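Local coordinates for putative Fe-S biosynthesis protein (Lactobacillus salivarius, PDB 2P2E), which is of unknown function but may take part in the biosynthesis of iron-sulphur clusters, at residues A[5-10]-A[73-78]; A[12-17]-A[114-119]; A[52-55]-A[59-62]. All coordinates share one frame; numbering follows the deposited sequence.

Contact 1: residues A[5-10]-A[73-78]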
loop_
_atom_site.group_PDB
_atom_site.type_symbol
_atom_site.label_atom_id
_atom_site.label_comp_id
_atom_site.label_asym_id
_atom_site.label_seq_id
_atom_site.Cartn_x
_atom_site.Cartn_y
_atom_site.Cartn_z
ATOM N N ILE A 5 -6.485 8.454 2.351
ATOM C CA ILE A 5 -5.477 8.596 1.315
ATOM C C ILE A 5 -6.068 9.117 0.020
ATOM O O ILE A 5 -7.104 8.641 -0.434
ATOM C CB ILE A 5 -4.780 7.252 1.006
ATOM C CG1 ILE A 5 -3.870 6.850 2.162
ATOM C CG2 ILE A 5 -3.959 7.362 -0.266
ATOM C CD1 ILE A 5 -3.118 5.569 1.894
ATOM N N THR A 6 -5.390 10.094 -0.571
ATOM C CA THR A 6 -5.813 10.674 -1.833
ATOM C C THR A 6 -4.855 10.185 -2.907
ATOM O O THR A 6 -3.651 10.326 -2.759
ATOM C CB THR A 6 -5.773 12.211 -1.777
ATOM O OG1 THR A 6 -6.723 12.674 -0.814
ATOM C CG2 THR A 6 -6.103 12.806 -3.129
ATOM N N VAL A 7 -5.391 9.604 -3.974
ATOM C CA VAL A 7 -4.570 9.098 -5.075
ATOM C C VAL A 7 -4.746 9.992 -6.311
ATOM O O VAL A 7 -5.854 10.138 -6.815
ATOM C CB VAL A 7 -4.980 7.645 -5.422
ATOM C CG1 VAL A 7 -4.093 7.084 -6.522
ATOM C CG2 VAL A 7 -4.902 6.779 -4.173
ATOM N N THR A 8 -3.659 10.593 -6.791
ATOM C CA THR A 8 -3.730 11.471 -7.963
ATOM C C THR A 8 -4.199 10.693 -9.179
ATOM O O THR A 8 -4.234 9.464 -9.156
ATOM C CB THR A 8 -2.358 12.111 -8.295
ATOM O OG1 THR A 8 -1.427 11.092 -8.677
ATOM C CG2 THR A 8 -1.819 12.849 -7.099
ATOM N N ASP A 9 -4.567 11.406 -10.239
ATOM C CA ASP A 9 -5.025 10.754 -11.459
ATOM C C ASP A 9 -3.946 9.871 -12.082
ATOM O O ASP A 9 -4.214 8.735 -12.452
ATOM C CB ASP A 9 -5.507 11.791 -12.479
ATOM C CG ASP A 9 -6.822 12.450 -12.072
ATOM O OD1 ASP A 9 -7.689 11.756 -11.496
ATOM O OD2 ASP A 9 -7.000 13.660 -12.337
ATOM N N ASP A 10 -2.725 10.377 -12.189
ATOM C CA ASP A 10 -1.640 9.587 -12.764
ATOM C C ASP A 10 -1.357 8.325 -11.963
ATOM O O ASP A 10 -1.029 7.289 -12.527
ATOM C CB ASP A 10 -0.366 10.414 -12.844
ATOM C CG ASP A 10 -0.506 11.593 -13.772
ATOM O OD1 ASP A 10 -0.938 11.379 -14.929
ATOM O OD2 ASP A 10 -0.179 12.729 -13.348
ATOM N N GLY A 73 -10.692 2.989 -3.790
ATOM C CA GLY A 73 -11.054 1.776 -3.084
ATOM C C GLY A 73 -10.369 1.726 -1.733
ATOM O O GLY A 73 -9.810 2.721 -1.274
ATOM N N LYS A 74 -10.403 0.565 -1.097
ATOM C CA LYS A 74 -9.795 0.391 0.209
ATOM C C LYS A 74 -8.350 -0.057 0.182
ATOM O O LYS A 74 -7.892 -0.665 -0.773
ATOM C CB LYS A 74 -10.602 -0.617 1.020
ATOM C CG LYS A 74 -11.829 -0.035 1.667
ATOM C CD LYS A 74 -12.636 -1.114 2.369
ATOM C CE LYS A 74 -13.800 -0.516 3.136
ATOM N NZ LYS A 74 -14.693 0.281 2.246
ATOM N N PHE A 75 -7.652 0.256 1.266
ATOM C CA PHE A 75 -6.258 -0.107 1.487
ATOM C C PHE A 75 -6.223 -0.751 2.856
ATOM O O PHE A 75 -6.629 -0.127 3.832
ATOM C CB PHE A 75 -5.379 1.133 1.546
ATOM C CG PHE A 75 -4.877 1.592 0.222
ATOM C CD1 PHE A 75 -3.823 0.933 -0.398
ATOM C CD2 PHE A 75 -5.421 2.721 -0.390
ATOM C CE1 PHE A 75 -3.312 1.398 -1.617
ATOM C CE2 PHE A 75 -4.918 3.192 -1.609
ATOM C CZ PHE A 75 -3.866 2.536 -2.219
ATOM N N TYR A 76 -5.757 -1.987 2.944
ATOM C CA TYR A 76 -5.688 -2.642 4.239
ATOM C C TYR A 76 -4.280 -2.511 4.769
ATOM O O TYR A 76 -3.336 -2.435 3.995
ATOM C CB TYR A 76 -6.085 -4.108 4.102
ATOM C CG TYR A 76 -7.559 -4.251 3.863
ATOM C CD1 TYR A 76 -8.444 -4.356 4.923
ATOM C CD2 TYR A 76 -8.078 -4.206 2.574
ATOM C CE1 TYR A 76 -9.810 -4.411 4.711
ATOM C CE2 TYR A 76 -9.448 -4.260 2.348
ATOM C CZ TYR A 76 -10.305 -4.363 3.422
ATOM O OH TYR A 76 -11.660 -4.431 3.200
ATOM N N TYR A 77 -4.136 -2.464 6.085
ATOM C CA TYR A 77 -2.816 -2.341 6.682
ATOM C C TYR A 77 -2.765 -2.934 8.080
ATOM O O TYR A 77 -3.793 -3.082 8.750
ATOM C CB TYR A 77 -2.385 -0.873 6.731
ATOM C CG TYR A 77 -3.180 -0.032 7.687
ATOM C CD1 TYR A 77 -2.657 0.337 8.925
ATOM C CD2 TYR A 77 -4.456 0.402 7.354
ATOM C CE1 TYR A 77 -3.386 1.126 9.810
ATOM C CE2 TYR A 77 -5.198 1.186 8.232
ATOM C CZ TYR A 77 -4.655 1.545 9.452
ATOM O OH TYR A 77 -5.392 2.326 10.297
ATOM N N LYS A 78 -1.558 -3.275 8.514
ATOM C CA LYS A 78 -1.374 -3.848 9.832
ATOM C C LYS A 78 -1.612 -2.742 10.839
ATOM O O LYS A 78 -0.989 -1.684 10.771
ATOM C CB LYS A 78 0.033 -4.422 9.955
ATOM C CG LYS A 78 0.269 -5.571 8.994
ATOM C CD LYS A 78 1.667 -6.143 9.086
ATOM C CE LYS A 78 2.692 -5.232 8.459
ATOM N NZ LYS A 78 3.978 -5.951 8.229
#
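Ile5 and Phe75 mark the closest backbone approach of 5-10 and 73-78, with CA atoms 8.7 Å apart. That spacing is about twice the distance between paired strands, and no hydrogen bond joins the segments directly. They belong to strands 4-7 and 75-77 of the mixed sheet of this protein, described as a beta-barrel. Strand 66-70 lies between them, running parallel to 4-7 and antiparallel to 75-77; Ile5 is backbone hydrogen-bonded to Asp69 of that strand, and Phe75 to Ile68. The contact is therefore one of second-neighbour strands, made wholly by side chains.

Ile5, Val7 and Phe75 all send their CB toward the opposite segment, and all three are buried. Ile5 and Val7, two residues apart on their strand, share the Phe75 ring as a common apolar partner. An extended Ile5 chain (chi2 -178°) carries its terminal methyl to the ring, where CD1 lies 4.3 Å from Phe75 CD2 in an oblique approach. Leu26 of strand 24-30 also packs on Phe75, from the next strand along the sheet. Val7 meets the ring differently: its CG2 stands near the ring plane, at the edge, 4.4 Å from Phe75 CE2.

Contact 2: residues A[12-17]-A[114-119]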
loop_
_atom_site.group_PDB
_atom_site.type_symbol
_atom_site.label_atom_id
_atom_site.label_comp_id
_atom_site.label_asym_id
_atom_site.label_seq_id
_atom_site.Cartn_x
_atom_site.Cartn_y
_atom_site.Cartn_z
ATOM N N ALA A 12 -3.577 6.714 -9.912
ATOM C CA ALA A 12 -4.699 5.794 -9.991
ATOM C C ALA A 12 -4.609 5.037 -11.304
ATOM O O ALA A 12 -4.813 3.836 -11.352
ATOM C CB ALA A 12 -6.009 6.554 -9.914
ATOM N N LYS A 13 -4.285 5.751 -12.370
ATOM C CA LYS A 13 -4.169 5.131 -13.677
ATOM C C LYS A 13 -3.156 3.997 -13.638
ATOM O O LYS A 13 -3.404 2.930 -14.187
ATOM C CB LYS A 13 -3.756 6.175 -14.722
ATOM C CG LYS A 13 -3.754 5.673 -16.173
ATOM C CD LYS A 13 -5.133 5.155 -16.600
ATOM C CE LYS A 13 -5.232 4.919 -18.120
ATOM N NZ LYS A 13 -4.208 3.951 -18.657
ATOM N N LYS A 14 -2.027 4.221 -12.974
ATOM C CA LYS A 14 -0.985 3.203 -12.878
ATOM C C LYS A 14 -1.415 2.023 -12.004
ATOM O O LYS A 14 -0.797 0.954 -12.035
ATOM C CB LYS A 14 0.296 3.808 -12.307
ATOM C CG LYS A 14 1.434 2.812 -12.134
ATOM C CD LYS A 14 2.463 3.337 -11.140
ATOM C CE LYS A 14 3.682 2.420 -11.017
ATOM N NZ LYS A 14 4.508 2.423 -12.267
ATOM N N LEU A 15 -2.468 2.226 -11.218
ATOM C CA LEU A 15 -2.983 1.192 -10.334
ATOM C C LEU A 15 -4.240 0.573 -10.899
ATOM O O LEU A 15 -4.776 -0.376 -10.340
ATOM C CB LEU A 15 -3.287 1.780 -8.957
ATOM C CG LEU A 15 -2.085 2.031 -8.040
ATOM C CD1 LEU A 15 -2.490 2.874 -6.834
ATOM C CD2 LEU A 15 -1.516 0.695 -7.598
ATOM N N GLN A 16 -4.694 1.107 -12.023
ATOM C CA GLN A 16 -5.910 0.643 -12.672
ATOM C C GLN A 16 -5.953 -0.862 -12.932
ATOM O O GLN A 16 -6.949 -1.525 -12.635
ATOM C CB GLN A 16 -6.085 1.403 -13.977
ATOM C CG GLN A 16 -7.511 1.479 -14.485
ATOM C CD GLN A 16 -7.684 2.586 -15.514
ATOM O OE1 GLN A 16 -7.033 2.583 -16.567
ATOM N NE2 GLN A 16 -8.553 3.547 -15.207
ATOM N N ARG A 17 -4.862 -1.396 -13.477
ATOM C CA ARG A 17 -4.762 -2.821 -13.791
ATOM C C ARG A 17 -5.020 -3.727 -12.588
ATOM O O ARG A 17 -5.334 -4.909 -12.747
ATOM C CB ARG A 17 -3.378 -3.136 -14.356
ATOM C CG ARG A 17 -2.943 -2.257 -15.519
ATOM C CD ARG A 17 -3.750 -2.543 -16.773
ATOM N NE ARG A 17 -3.795 -3.969 -17.101
ATOM C CZ ARG A 17 -2.776 -4.681 -17.575
ATOM N NH1 ARG A 17 -1.601 -4.112 -17.793
ATOM N NH2 ARG A 17 -2.934 -5.977 -17.817
ATOM N N LEU A 114 7.666 4.523 -3.657
ATOM C CA LEU A 114 6.734 3.480 -3.253
ATOM C C LEU A 114 6.567 2.418 -4.335
ATOM O O LEU A 114 6.008 2.691 -5.383
ATOM C CB LEU A 114 5.403 4.144 -2.960
ATOM C CG LEU A 114 4.254 3.376 -2.334
ATOM C CD1 LEU A 114 4.614 2.913 -0.930
ATOM C CD2 LEU A 114 3.049 4.300 -2.309
ATOM N N SER A 115 7.033 1.203 -4.080
ATOM C CA SER A 115 6.932 0.136 -5.076
ATOM C C SER A 115 5.628 -0.628 -5.007
ATOM O O SER A 115 4.861 -0.482 -4.068
ATOM C CB SER A 115 8.069 -0.864 -4.909
ATOM O OG SER A 115 7.846 -1.699 -3.789
ATOM N N ILE A 116 5.385 -1.460 -6.007
ATOM C CA ILE A 116 4.169 -2.254 -6.040
ATOM C C ILE A 116 4.490 -3.730 -6.230
ATOM O O ILE A 116 5.205 -4.100 -7.150
ATOM C CB ILE A 116 3.266 -1.821 -7.185
ATOM C CG1 ILE A 116 3.094 -0.309 -7.151
ATOM C CG2 ILE A 116 1.920 -2.532 -7.075
ATOM C CD1 ILE A 116 2.481 0.251 -8.400
ATOM N N GLN A 117 3.942 -4.573 -5.368
ATOM C CA GLN A 117 4.192 -5.998 -5.466
ATOM C C GLN A 117 2.922 -6.793 -5.729
ATOM O O GLN A 117 1.959 -6.703 -4.970
ATOM C CB GLN A 117 4.832 -6.486 -4.176
ATOM C CG GLN A 117 5.927 -5.578 -3.700
ATOM C CD GLN A 117 7.234 -6.305 -3.586
ATOM O OE1 GLN A 117 8.229 -5.763 -3.083
ATOM N NE2 GLN A 117 7.248 -7.552 -4.051
ATOM N N ASP A 118 2.935 -7.572 -6.805
ATOM C CA ASP A 118 1.790 -8.393 -7.165
ATOM C C ASP A 118 1.969 -9.801 -6.624
ATOM O O ASP A 118 2.735 -10.589 -7.178
ATOM C CB ASP A 118 1.625 -8.461 -8.684
ATOM C CG ASP A 118 0.312 -9.122 -9.104
ATOM O OD1 ASP A 118 -0.387 -9.677 -8.222
ATOM O OD2 ASP A 118 -0.019 -9.093 -10.317
ATOM N N PHE A 119 1.258 -10.109 -5.542
ATOM C CA PHE A 119 1.330 -11.429 -4.936
ATOM C C PHE A 119 0.054 -12.222 -5.212
ATOM O O PHE A 119 -0.254 -13.186 -4.503
ATOM C CB PHE A 119 1.541 -11.332 -3.412
ATOM C CG PHE A 119 2.905 -10.815 -2.993
ATOM C CD1 PHE A 119 3.993 -10.838 -3.865
ATOM C CD2 PHE A 119 3.106 -10.334 -1.696
ATOM C CE1 PHE A 119 5.253 -10.392 -3.444
ATOM C CE2 PHE A 119 4.364 -9.888 -1.272
ATOM C CZ PHE A 119 5.435 -9.918 -2.147
#
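Lys14 and Leu15, consecutive on helix 9-19, both reach Ile116 of strand 108-118, and both do so at a single atom, the terminal methyl CD1. The backbones stay well apart: the nearest CA atoms, those of Leu15 and Ile116, are separated by 9.0 Å, so the gap between helix and strand is bridged entirely by side chains.

Lys14 and Ile116 point in opposite senses and slide past one another. With Lys14 CG placed trans to the backbone N (chi1 178°), the lysine chain extends as far as CE before bending at chi4 (68°). It is the aliphatic part that touches, Lys14 CE lying 3.6 Å and Lys14 CD 4.1 Å from Ile116 CD1. Leu15 comes in at a slant to the isoleucine instead. Its CB does not aim at the strand, yet the branch ending in CD2 swings over to within 4.1 Å of Ile116 CD1. Ile116 itself, whose CB faces the helix, puts CG1 trans to its carbonyl carbon, and the extended second torsion (chi2 167°) then carries CD1 out to both residues.

Leu100 of the adjoining strand 100-104 touches Lys14 and Ile116 alike, and Tyr18, one turn further along the helix, also packs on Ile116. Through these contacts the helix packs on the sheet beside strands 100-104 and 108-118.

No hydrogen bond or salt bridge crosses between 12-17 and 114-119. Lys14 thus has a divided role: its methylenes join the apolar packing, whereas NZ finds its polar partner in the backbone carbonyl of Ser98, a bond that should help hold the long chain in its place beside Ile116.

Contact 3: residues A[52-55]-A[59-62]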
loop_
_atom_site.group_PDB
_atom_site.type_symbol
_atom_site.label_atom_id
_atom_site.label_comp_id
_atom_site.label_asym_id
_atom_site.label_seq_id
_atom_site.Cartn_x
_atom_site.Cartn_y
_atom_site.Cartn_z
ATOM N N LEU A 52 1.153 -3.868 -1.686
ATOM C CA LEU A 52 1.020 -5.275 -2.016
ATOM C C LEU A 52 -0.371 -5.508 -2.556
ATOM O O LEU A 52 -1.334 -4.913 -2.075
ATOM C CB LEU A 52 1.194 -6.143 -0.772
ATOM C CG LEU A 52 2.572 -6.485 -0.221
ATOM C CD1 LEU A 52 3.482 -5.272 -0.270
ATOM C CD2 LEU A 52 2.406 -6.993 1.205
ATOM N N VAL A 53 -0.478 -6.362 -3.563
ATOM C CA VAL A 53 -1.776 -6.700 -4.105
ATOM C C VAL A 53 -1.908 -8.209 -3.978
ATOM O O VAL A 53 -1.049 -8.978 -4.420
ATOM C CB VAL A 53 -1.936 -6.233 -5.566
ATOM C CG1 VAL A 53 -0.705 -6.543 -6.335
ATOM C CG2 VAL A 53 -3.146 -6.908 -6.210
ATOM N N VAL A 54 -2.991 -8.603 -3.324
ATOM C CA VAL A 54 -3.308 -9.991 -3.071
ATOM C C VAL A 54 -4.701 -10.263 -3.591
ATOM O O VAL A 54 -5.352 -9.369 -4.120
ATOM C CB VAL A 54 -3.323 -10.271 -1.570
ATOM C CG1 VAL A 54 -1.960 -10.017 -0.978
ATOM C CG2 VAL A 54 -4.359 -9.389 -0.911
ATOM N N SER A 55 -5.149 -11.507 -3.421
ATOM C CA SER A 55 -6.484 -11.923 -3.832
ATOM C C SER A 55 -7.317 -12.077 -2.571
ATOM O O SER A 55 -6.785 -12.265 -1.476
ATOM C CB SER A 55 -6.435 -13.256 -4.573
ATOM O OG SER A 55 -5.601 -13.185 -5.713
ATOM N N ASP A 59 -4.777 -15.104 3.113
ATOM C CA ASP A 59 -5.017 -14.630 4.470
ATOM C C ASP A 59 -4.281 -13.344 4.823
ATOM O O ASP A 59 -3.189 -13.368 5.384
ATOM C CB ASP A 59 -4.659 -15.719 5.473
ATOM C CG ASP A 59 -4.863 -15.271 6.905
ATOM O OD1 ASP A 59 -5.932 -14.679 7.202
ATOM O OD2 ASP A 59 -3.954 -15.519 7.732
ATOM N N TYR A 60 -4.912 -12.224 4.503
ATOM C CA TYR A 60 -4.355 -10.913 4.754
ATOM C C TYR A 60 -5.177 -10.246 5.831
ATOM O O TYR A 60 -4.774 -9.248 6.408
ATOM C CB TYR A 60 -4.442 -10.085 3.478
ATOM C CG TYR A 60 -5.864 -9.803 3.053
ATOM C CD1 TYR A 60 -6.548 -8.695 3.538
ATOM C CD2 TYR A 60 -6.540 -10.669 2.196
ATOM C CE1 TYR A 60 -7.875 -8.447 3.181
ATOM C CE2 TYR A 60 -7.872 -10.436 1.834
ATOM C CZ TYR A 60 -8.537 -9.320 2.332
ATOM O OH TYR A 60 -9.860 -9.074 1.990
ATOM N N LYS A 61 -6.355 -10.788 6.083
ATOM C CA LYS A 61 -7.245 -10.213 7.081
ATOM C C LYS A 61 -6.679 -10.144 8.498
ATOM O O LYS A 61 -6.576 -9.067 9.079
ATOM C CB LYS A 61 -8.563 -10.992 7.107
ATOM C CG LYS A 61 -9.364 -10.914 5.826
ATOM C CD LYS A 61 -9.807 -9.473 5.523
ATOM C CE LYS A 61 -10.708 -8.885 6.623
ATOM N NZ LYS A 61 -11.129 -7.457 6.353
ATOM N N LYS A 62 -6.325 -11.293 9.056
ATOM C CA LYS A 62 -5.810 -11.340 10.414
ATOM C C LYS A 62 -4.738 -10.291 10.690
ATOM O O LYS A 62 -4.768 -9.626 11.731
ATOM C CB LYS A 62 -5.270 -12.734 10.718
ATOM C CG LYS A 62 -4.723 -12.904 12.133
ATOM C CD LYS A 62 -4.562 -14.391 12.490
ATOM C CE LYS A 62 -3.767 -14.611 13.782
ATOM N NZ LYS A 62 -2.314 -14.272 13.615
#
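Val54 and Ser55, the last two residues of strand 49-55, meet the ring of Tyr60 from the loop that follows. Only three residues separate 52-55 from 59-62, making this a local contact in which the chain returns over the strand it has just left.

Along 52-55, Leu52 and Val53 first tie the strand into the sheet through their backbones, Leu52 to Leu27 on one neighbouring strand and Val53 to Gln117 and Phe119 on the other. Val54 is where the loop is engaged. Val54 CA is 7.9 Å from Tyr60 CA. Both residues direct their CB toward the opposite segment. A chi1 of -62° places Val54 CG2 between the backbone N and the carbonyl carbon, and this methyl approaches the tyrosine obliquely, 4.0 Å from Tyr60 CD2. Ser55 contributes differently: its CB points away, and the backbone carbonyl does the touching. Ser55 O is 3.9 Å from Tyr60 CE2 and 4.0 Å from Tyr60 CD2, again at a slant to the ring. Those are van der Waals contacts with ring carbons, and no hydrogen bond links the segments.

Tyr60 CG sits between its backbone N and carbonyl carbon (chi1 65°), which carries the ring toward the end of the strand. Lys61 CG rises 3.9 Å above the Tyr60 ring plane, offset toward the rim, so the ring has the strand on one side of its plane and its own neighbour on the other.

Val25 of strand 24-30 packs on both Val54 and Tyr60 and pairs with Val54 through the backbone, while Leu37 adds to the apolar surroundings of Val54. The tyrosine accordingly joins the loop before strand 66-70 to the antiparallel neighbours 24-30 and 49-55.

The three contacts draw on one mixed sheet. Contacts 1 and 2 share helix 9-19, their centres about 11 Å apart, and Val7 CG1 packs 3.4 Å from Ala12 N where strand 4-7 passes into that helix. Contact 3 lies with its centre about 15 Å from each of the others. Its link to contact 2 is backbone pairing of strands 49-55 and 108-118, with probable hydrogen bonds from Phe119 N to Val53 O and from Val53 N to Gln117 O, each 2.8 Å. It meets contact 1 by side-chain packing: Tyr76 CE1 is 3.7 Å from Lys61 NZ and Tyr76 CG 4.3 Å from Tyr60 CE1. No active site or ligand is established with which to relate them.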